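Local coordinates for protein transmembrane oligosaccharyl transferase (Archaeoglobus fulgidus, PDB 3WAJ) that belongs to the STT3/AglB family of membrane-bound transferases, with a GT-C type transmembrane part, a core and a peripheral domain, and a zinc ion bound in the model, at residues W67-T72 / Q526-P531; Y74-Y79 / K535-Y540. One frame throughout, in Å; residues are numbered along the deposited sequence.

Contact 1. Residues W67-T72 / Q526-P531; sequences WFDPFT and QLYPTP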
ATOM      1  N   TRP A  67       4.048  10.625  16.631  1.00 30.74           N
ATOM      2  CA  TRP A  67       4.312  11.215  15.316  1.00 28.81           C
ATOM      3  C   TRP A  67       5.587  10.616  14.786  1.00 33.76           C
ATOM      4  O   TRP A  67       6.121  11.029  13.749  1.00 41.07           O
ATOM      5  CB  TRP A  67       4.455  12.742  15.441  1.00 37.60           C
ATOM      6  CG  TRP A  67       3.185  13.335  15.922  1.00 41.27           C
ATOM      7  CD1 TRP A  67       2.839  13.608  17.217  1.00 44.85           C
ATOM      8  CD2 TRP A  67       2.041  13.661  15.122  1.00 42.77           C
ATOM      9  NE1 TRP A  67       1.561  14.113  17.265  1.00 48.01           N
ATOM     10  CE2 TRP A  67       1.050  14.158  15.994  1.00 44.92           C
ATOM     11  CE3 TRP A  67       1.766  13.593  13.750  1.00 37.55           C
ATOM     12  CZ2 TRP A  67      -0.200  14.586  15.535  1.00 45.39           C
ATOM     13  CZ3 TRP A  67       0.538  14.017  13.295  1.00 32.92           C
ATOM     14  CH2 TRP A  67      -0.435  14.511  14.184  1.00 44.08           C
ATOM     15  N   PHE A  68       6.073   9.625  15.523  1.00 33.81           N
ATOM     16  CA  PHE A  68       7.234   8.848  15.117  1.00 34.55           C
ATOM     17  C   PHE A  68       7.144   7.433  15.708  1.00 34.36           C
ATOM     18  O   PHE A  68       6.626   7.240  16.816  1.00 32.74           O
ATOM     19  CB  PHE A  68       8.517   9.570  15.545  1.00 27.44           C
ATOM     20  CG  PHE A  68       9.775   8.858  15.152  1.00 29.00           C
ATOM     21  CD1 PHE A  68      10.325   9.043  13.891  1.00 23.55           C
ATOM     22  CD2 PHE A  68      10.406   7.993  16.043  1.00 32.23           C
ATOM     23  CE1 PHE A  68      11.497   8.390  13.517  1.00 26.40           C
ATOM     24  CE2 PHE A  68      11.578   7.327  15.682  1.00 30.92           C
ATOM     25  CZ  PHE A  68      12.126   7.528  14.413  1.00 31.42           C
ATOM     26  N   ASP A  69       7.626   6.446  14.956  1.00 33.89           N
ATOM     27  CA  ASP A  69       7.363   5.050  15.284  1.00 28.98           C
ATOM     28  C   ASP A  69       8.632   4.250  15.101  1.00 32.96           C
ATOM     29  O   ASP A  69       8.952   3.828  13.999  1.00 32.88           O
ATOM     30  CB  ASP A  69       6.239   4.506  14.385  1.00 29.33           C
ATOM     31  CG  ASP A  69       5.864   3.032  14.690  1.00 31.79           C
ATOM     32  OD1 ASP A  69       6.359   2.453  15.681  1.00 26.94           O
ATOM     33  OD2 ASP A  69       5.049   2.458  13.942  1.00 32.31           O
ATOM     34  N   PRO A  70       9.383   4.056  16.194  1.00 38.21           N
ATOM     35  CA  PRO A  70      10.636   3.301  16.108  1.00 40.37           C
ATOM     36  C   PRO A  70      10.400   1.811  15.909  1.00 34.93           C
ATOM     37  O   PRO A  70      11.355   1.055  15.699  1.00 29.62           O
ATOM     38  CB  PRO A  70      11.294   3.557  17.478  1.00 39.06           C
ATOM     39  CG  PRO A  70      10.156   3.887  18.384  1.00 38.23           C
ATOM     40  CD  PRO A  70       9.187   4.655  17.528  1.00 32.90           C
ATOM     41  N   PHE A  71       9.137   1.403  15.979  1.00 32.53           N
ATOM     42  CA  PHE A  71       8.770  -0.008  15.879  1.00 36.57           C
ATOM     43  C   PHE A  71       8.797  -0.460  14.416  1.00 44.28           C
ATOM     44  O   PHE A  71       8.803  -1.661  14.121  1.00 50.71           O
ATOM     45  CB  PHE A  71       7.381  -0.221  16.447  1.00 35.45           C
ATOM     46  CG  PHE A  71       7.239  -1.454  17.307  1.00 39.94           C
ATOM     47  CD1 PHE A  71       7.156  -2.716  16.730  1.00 28.37           C
ATOM     48  CD2 PHE A  71       7.113  -1.340  18.693  1.00 36.68           C
ATOM     49  CE1 PHE A  71       6.996  -3.833  17.504  1.00 33.41           C
ATOM     50  CE2 PHE A  71       6.946  -2.465  19.478  1.00 35.88           C
ATOM     51  CZ  PHE A  71       6.891  -3.719  18.878  1.00 37.40           C
ATOM     52  N   THR A  72       8.813   0.503  13.499  1.00 40.82           N
ATOM     53  CA  THR A  72       8.925   0.194  12.078  1.00 37.45           C
ATOM     54  C   THR A  72      10.202   0.771  11.457  1.00 39.61           C
ATOM     55  O   THR A  72      10.921   1.537  12.103  1.00 37.29           O
ATOM     56  CB  THR A  72       7.690   0.660  11.318  1.00 35.94           C
ATOM     57  OG1 THR A  72       7.664   0.030  10.036  1.00 29.53           O
ATOM     58  CG2 THR A  72       7.670   2.178  11.178  1.00 30.59           C
ATOM     59  N   GLN A 526       3.707   2.490  23.900  1.00 36.19           N
ATOM     60  CA  GLN A 526       4.325   3.691  24.459  1.00 30.64           C
ATOM     61  C   GLN A 526       4.247   4.905  23.550  1.00 35.56           C
ATOM     62  O   GLN A 526       4.321   4.805  22.309  1.00 35.78           O
ATOM     63  CB  GLN A 526       5.801   3.451  24.792  1.00 35.81           C
ATOM     64  CG  GLN A 526       6.024   2.469  25.898  1.00 43.52           C
ATOM     65  CD  GLN A 526       5.374   2.916  27.180  1.00 48.44           C
ATOM     66  OE1 GLN A 526       4.482   2.246  27.697  1.00 57.02           O
ATOM     67  NE2 GLN A 526       5.817   4.053  27.705  1.00 47.01           N
ATOM     68  N   LEU A 527       4.160   6.061  24.193  1.00 33.83           N
ATOM     69  CA  LEU A 527       4.091   7.321  23.496  1.00 39.15           C
ATOM     70  C   LEU A 527       5.497   7.781  23.162  1.00 41.20           C
ATOM     71  O   LEU A 527       6.077   8.585  23.883  1.00 51.03           O
ATOM     72  CB  LEU A 527       3.385   8.353  24.377  1.00 37.88           C
ATOM     73  CG  LEU A 527       3.119   9.687  23.692  1.00 44.71           C
ATOM     74  CD1 LEU A 527       2.155   9.478  22.521  1.00 41.48           C
ATOM     75  CD2 LEU A 527       2.569  10.684  24.694  1.00 36.08           C
ATOM     76  N   TYR A 528       6.050   7.269  22.072  1.00 44.15           N
ATOM     77  CA  TYR A 528       7.403   7.640  21.673  1.00 46.35           C
ATOM     78  C   TYR A 528       7.482   9.138  21.436  1.00 49.57           C
ATOM     79  O   TYR A 528       6.531   9.748  20.952  1.00 45.30           O
ATOM     80  CB  TYR A 528       7.828   6.888  20.404  1.00 35.62           C
ATOM     81  CG  TYR A 528       7.249   5.505  20.333  1.00 36.02           C
ATOM     82  CD1 TYR A 528       7.777   4.474  21.092  1.00 36.56           C
ATOM     83  CD2 TYR A 528       6.160   5.230  19.513  1.00 33.52           C
ATOM     84  CE1 TYR A 528       7.235   3.206  21.039  1.00 40.73           C
ATOM     85  CE2 TYR A 528       5.616   3.969  19.446  1.00 33.20           C
ATOM     86  CZ  TYR A 528       6.156   2.957  20.214  1.00 38.38           C
ATOM     87  OH  TYR A 528       5.619   1.695  20.161  1.00 34.70           O
ATOM     88  N   PRO A 529       8.623   9.739  21.794  1.00 56.91           N
ATOM     89  CA  PRO A 529       8.881  11.163  21.544  1.00 52.15           C
ATOM     90  C   PRO A 529       9.325  11.371  20.101  1.00 45.77           C
ATOM     91  O   PRO A 529       9.977  10.500  19.527  1.00 47.16           O
ATOM     92  CB  PRO A 529      10.041  11.472  22.502  1.00 49.85           C
ATOM     93  CG  PRO A 529      10.775  10.197  22.599  1.00 56.61           C
ATOM     94  CD  PRO A 529       9.732   9.096  22.522  1.00 58.68           C
ATOM     95  N   THR A 530       8.979  12.508  19.516  1.00 48.57           N
ATOM     96  CA  THR A 530       9.387  12.805  18.143  1.00 46.20           C
ATOM     97  C   THR A 530      10.817  13.331  18.099  1.00 50.49           C
ATOM     98  O   THR A 530      11.125  14.346  18.720  1.00 63.22           O
ATOM     99  CB  THR A 530       8.447  13.821  17.482  1.00 37.74           C
ATOM    100  OG1 THR A 530       7.096  13.344  17.579  1.00 39.23           O
ATOM    101  CG2 THR A 530       8.832  14.020  16.015  1.00 32.17           C
ATOM    102  N   PRO A 531      11.701  12.624  17.374  1.00 47.69           N
ATOM    103  CA  PRO A 531      13.127  12.974  17.268  1.00 38.70           C
ATOM    104  C   PRO A 531      13.416  13.909  16.105  1.00 43.32           C
ATOM    105  O   PRO A 531      12.630  13.987  15.153  1.00 49.09           O
ATOM    106  CB  PRO A 531      13.786  11.621  16.992  1.00 42.03           C
ATOM    107  CG  PRO A 531      12.738  10.838  16.226  1.00 43.14           C
ATOM    108  CD  PRO A 531      11.405  11.297  16.785  1.00 47.30           C
TER
HETATM  109  O   HOH W   1       6.148  11.116  18.669  1.00 31.04           O
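Phe68 and Thr530 make the closest backbone approach, CA to CA 5.4 Å, and the touching parts, 67-71 and 528-531, run 110° apart, so the loop after helix 517-524 crosses strand 68-69 and does not extend its sheet. That strand pairs antiparallel with strand 78-79, and the loop packs against it through two proline-aromatic CH-pi contacts. In the first, Pro531 CG stands 3.5 Å from the centroid of the Phe68 ring and 4° off its normal, nearly over the middle of the face. The first torsion of Phe68, which sets CG opposite the backbone N (chi1 -179°), turns the ring under this proline. The second reverses the roles: Pro70 CD lies over one face of the Tyr528 ring, 3.7 Å from its centroid and offset toward the rim. The carbonyl O of Gln526, from the same loop, sits above the centre of the opposite face, so the ring is sandwiched between the two; that oxygen takes its hydrogen bond from Asn57. The Tyr528 hydroxyl bonds to Tyr523 O and Arg53 NH2, while Asp69 OD2 meets Arg53 in a salt bridge and Tyr50 in a hydrogen bond. Asp69 OD1 closes an Asx turn, accepting from Phe71 N at 3.0 Å from above the carboxylate plane. Direct hydrogen bonds between the two segments are absent, and a water bridges them instead: it accepts from Trp67 N at 3.0 Å, donates to Tyr528 O at 2.7 Å, and lies 2.7 Å from Thr530 OG1.

Contact 2. Residues Y74-Y79 / K535-Y540; sequences YPYGSY and KEPFSY
A cis-proline bend in the connection between strands 68-69 and 78-79 meets an irregular loop, with Pro75 and Tyr76 set against Pro537, Phe538 and Tyr540. The one direct hydrogen bond across the contact runs from Phe538 N to Pro75 O, 2.7 Å long and fairly straight at 162°, with the donor in the carbonyl plane. The same oxygen also lies 3.3 Å from Pro537 CA in a CA-H...O contact, so two neighbouring residues of the loop converge on one carbonyl. Beside it a water donates to both Tyr76 O (2.9 Å) and Glu536 O (2.8 Å), giving the backbones a second, indirect tie. Tyr76 approaches through one ring border: CD1 lies 3.6 Å from Glu536 C, which is near the ring plane. At the other end, the Tyr74 and Tyr540 rings meet obliquely, centroids 5.2 Å apart and planes at 40°. Tyr540 OH passes close to Tyr74 CD1, but its probable hydrogen bond goes to Pro70 O; Tyr74 OH is held by Thr544 and Asn604. Phe538 CD2 lies over one face of the Tyr540 ring. Gly77 follows with phi at 92°, in a conformation that favours glycine. Pro75 CB rests 3.6 Å above the centre of the Tyr74 ring, the packing of a preceding aromatic ring on its proline that is typical of an aromatic-cis-proline pair.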
ATOM      1  N   TYR A  74      13.033  -0.631  11.042  1.00 33.29           N
ATOM      2  CA  TYR A  74      14.095  -0.975  11.977  1.00 35.66           C
ATOM      3  C   TYR A  74      15.474  -0.978  11.308  1.00 39.67           C
ATOM      4  O   TYR A  74      15.636  -1.479  10.195  1.00 40.41           O
ATOM      5  CB  TYR A  74      13.795  -2.343  12.588  1.00 34.94           C
ATOM      6  CG  TYR A  74      14.736  -2.749  13.695  1.00 36.42           C
ATOM      7  CD1 TYR A  74      14.539  -2.322  15.006  1.00 30.60           C
ATOM      8  CD2 TYR A  74      15.804  -3.593  13.437  1.00 25.89           C
ATOM      9  CE1 TYR A  74      15.402  -2.720  16.029  1.00 26.72           C
ATOM     10  CE2 TYR A  74      16.671  -3.986  14.442  1.00 29.29           C
ATOM     11  CZ  TYR A  74      16.468  -3.548  15.739  1.00 31.36           C
ATOM     12  OH  TYR A  74      17.335  -3.964  16.746  1.00 32.42           O
ATOM     13  N   PRO A  75      16.488  -0.447  12.003  1.00 35.54           N
ATOM     14  CA  PRO A  75      16.402   0.117  13.352  1.00 30.45           C
ATOM     15  C   PRO A  75      16.434   1.633  13.360  1.00 34.63           C
ATOM     16  O   PRO A  75      17.110   2.204  14.228  1.00 35.58           O
ATOM     17  CB  PRO A  75      17.702  -0.371  13.982  1.00 27.76           C
ATOM     18  CG  PRO A  75      18.698  -0.192  12.798  1.00 29.34           C
ATOM     19  CD  PRO A  75      17.885  -0.532  11.533  1.00 27.49           C
ATOM     20  N   TYR A  76      15.748   2.281  12.426  1.00 35.01           N
ATOM     21  CA  TYR A  76      15.765   3.749  12.385  1.00 34.59           C
ATOM     22  C   TYR A  76      14.476   4.370  12.908  1.00 32.26           C
ATOM     23  O   TYR A  76      14.497   5.394  13.588  1.00 35.55           O
ATOM     24  CB  TYR A  76      16.035   4.248  10.954  1.00 34.52           C
ATOM     25  CG  TYR A  76      17.318   3.710  10.369  1.00 36.16           C
ATOM     26  CD1 TYR A  76      18.538   4.342  10.613  1.00 38.97           C
ATOM     27  CD2 TYR A  76      17.318   2.571   9.568  1.00 33.95           C
ATOM     28  CE1 TYR A  76      19.725   3.846  10.072  1.00 36.69           C
ATOM     29  CE2 TYR A  76      18.513   2.065   9.028  1.00 33.28           C
ATOM     30  CZ  TYR A  76      19.698   2.719   9.288  1.00 35.67           C
ATOM     31  OH  TYR A  76      20.864   2.244   8.765  1.00 45.95           O
ATOM     32  N   GLY A  77      13.345   3.759  12.590  1.00 28.95           N
ATOM     33  CA  GLY A  77      12.071   4.338  12.977  1.00 30.95           C
ATOM     34  C   GLY A  77      11.542   5.224  11.862  1.00 33.40           C
ATOM     35  O   GLY A  77      12.309   5.698  11.019  1.00 34.17           O
ATOM     36  N   SER A  78      10.233   5.452  11.853  1.00 30.97           N
ATOM     37  CA  SER A  78       9.584   6.221  10.801  1.00 36.04           C
ATOM     38  C   SER A  78       8.699   7.313  11.398  1.00 41.10           C
ATOM     39  O   SER A  78       7.883   7.051  12.307  1.00 35.46           O
ATOM     40  CB  SER A  78       8.695   5.305   9.933  1.00 33.55           C
ATOM     41  OG  SER A  78       9.365   4.808   8.794  1.00 46.34           O
ATOM     42  N   TYR A  79       8.832   8.526  10.868  1.00 37.11           N
ATOM     43  CA  TYR A  79       7.837   9.550  11.139  1.00 37.67           C
ATOM     44  C   TYR A  79       6.531   9.087  10.531  1.00 35.35           C
ATOM     45  O   TYR A  79       6.531   8.447   9.491  1.00 39.16           O
ATOM     46  CB  TYR A  79       8.235  10.870  10.500  1.00 32.18           C
ATOM     47  CG  TYR A  79       9.485  11.447  11.105  1.00 36.18           C
ATOM     48  CD1 TYR A  79       9.418  12.304  12.192  1.00 33.64           C
ATOM     49  CD2 TYR A  79      10.728  11.131  10.592  1.00 33.76           C
ATOM     50  CE1 TYR A  79      10.552  12.827  12.745  1.00 32.39           C
ATOM     51  CE2 TYR A  79      11.865  11.642  11.137  1.00 33.14           C
ATOM     52  CZ  TYR A  79      11.774  12.494  12.211  1.00 32.78           C
ATOM     53  OH  TYR A  79      12.925  13.008  12.761  1.00 30.61           O
ATOM     54  N   LYS A 535      18.261   9.539  10.715  1.00 46.34           N
ATOM     55  CA  LYS A 535      19.345   9.142   9.822  1.00 51.60           C
ATOM     56  C   LYS A 535      20.227   8.079  10.450  1.00 43.17           C
ATOM     57  O   LYS A 535      20.834   7.283   9.745  1.00 49.40           O
ATOM     58  CB  LYS A 535      20.192  10.351   9.431  1.00 62.40           C
ATOM     59  CG  LYS A 535      19.431  11.410   8.669  1.00 73.13           C
ATOM     60  CD  LYS A 535      18.900  10.870   7.350  1.00 79.63           C
ATOM     61  CE  LYS A 535      17.950  11.866   6.703  1.00 87.26           C
ATOM     62  NZ  LYS A 535      17.683  11.534   5.274  1.00 93.15           N
ATOM     63  N   GLU A 536      20.296   8.078  11.779  1.00 41.64           N
ATOM     64  CA  GLU A 536      21.113   7.116  12.525  1.00 44.73           C
ATOM     65  C   GLU A 536      20.211   6.128  13.312  1.00 53.40           C
ATOM     66  O   GLU A 536      19.066   6.468  13.650  1.00 46.80           O
ATOM     67  CB  GLU A 536      22.099   7.868  13.438  1.00 42.82           C
ATOM     68  CG  GLU A 536      23.313   8.537  12.729  1.00 97.94           C
ATOM     69  CD  GLU A 536      24.036   9.597  13.589  1.00102.18           C
ATOM     70  OE1 GLU A 536      23.356  10.385  14.284  1.00 99.63           O
ATOM     71  OE2 GLU A 536      25.290   9.652  13.568  1.00107.29           O
ATOM     72  N   PRO A 537      20.711   4.902  13.582  1.00 50.16           N
ATOM     73  CA  PRO A 537      19.899   3.911  14.311  1.00 40.67           C
ATOM     74  C   PRO A 537      19.268   4.499  15.584  1.00 38.37           C
ATOM     75  O   PRO A 537      19.924   5.218  16.311  1.00 35.72           O
ATOM     76  CB  PRO A 537      20.919   2.828  14.674  1.00 36.57           C
ATOM     77  CG  PRO A 537      21.980   2.929  13.584  1.00 36.99           C
ATOM     78  CD  PRO A 537      22.072   4.406  13.280  1.00 42.73           C
ATOM     79  N   PHE A 538      17.993   4.213  15.820  1.00 45.42           N
ATOM     80  CA  PHE A 538      17.258   4.761  16.954  1.00 37.75           C
ATOM     81  C   PHE A 538      17.809   4.146  18.214  1.00 35.37           C
ATOM     82  O   PHE A 538      18.329   3.037  18.196  1.00 42.64           O
ATOM     83  CB  PHE A 538      15.767   4.419  16.816  1.00 34.70           C
ATOM     84  CG  PHE A 538      14.882   4.987  17.905  1.00 27.84           C
ATOM     85  CD1 PHE A 538      14.369   6.272  17.815  1.00 25.26           C
ATOM     86  CD2 PHE A 538      14.515   4.210  18.996  1.00 28.04           C
ATOM     87  CE1 PHE A 538      13.527   6.790  18.821  1.00 26.28           C
ATOM     88  CE2 PHE A 538      13.674   4.714  20.007  1.00 26.32           C
ATOM     89  CZ  PHE A 538      13.173   6.000  19.915  1.00 22.02           C
ATOM     90  N   SER A 539      17.674   4.855  19.320  1.00 36.36           N
ATOM     91  CA  SER A 539      18.201   4.377  20.584  1.00 44.00           C
ATOM     92  C   SER A 539      17.080   3.694  21.372  1.00 45.35           C
ATOM     93  O   SER A 539      16.358   4.347  22.133  1.00 46.10           O
ATOM     94  CB  SER A 539      18.792   5.558  21.366  1.00 46.00           C
ATOM     95  OG  SER A 539      19.394   5.099  22.549  1.00 62.37           O
ATOM     96  N   TYR A 540      16.925   2.384  21.178  1.00 40.64           N
ATOM     97  CA  TYR A 540      15.843   1.630  21.819  1.00 37.23           C
ATOM     98  C   TYR A 540      16.059   1.483  23.321  1.00 36.23           C
ATOM     99  O   TYR A 540      17.195   1.370  23.757  1.00 38.07           O
ATOM    100  CB  TYR A 540      15.693   0.256  21.157  1.00 30.85           C
ATOM    101  CG  TYR A 540      15.248   0.370  19.723  1.00 28.72           C
ATOM    102  CD1 TYR A 540      16.168   0.487  18.699  1.00 26.39           C
ATOM    103  CD2 TYR A 540      13.897   0.372  19.395  1.00 28.36           C
ATOM    104  CE1 TYR A 540      15.757   0.602  17.362  1.00 29.53           C
ATOM    105  CE2 TYR A 540      13.471   0.481  18.074  1.00 25.44           C
ATOM    106  CZ  TYR A 540      14.407   0.601  17.057  1.00 33.74           C
ATOM    107  OH  TYR A 540      13.982   0.722  15.741  1.00 35.46           O
TER
HETATM  108  O   HOH W   2      16.566   7.294  14.452  1.00 36.25           O

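Contacts 1 and 2 both set the hairpin region of strands 68-69 and 78-79 against the loop between helix 517-524 and strand 546-548, contact 1 at strand 68-69 and the turn after it, contact 2 at the connection, Tyr74 to Gly77. Both are partly buried, but contact 1 is the more buried: five of its nine touching residues are buried, against three in contact 2, where three are exposed. Contact 1 relies on proline-aromatic faces and a water bridge; contact 2 combines a direct backbone hydrogen bond and a water with an oblique tyrosine pair and proline packing. Their centres are 9 Å apart, and Phe68 CZ packs 3.3 Å from Tyr76 O.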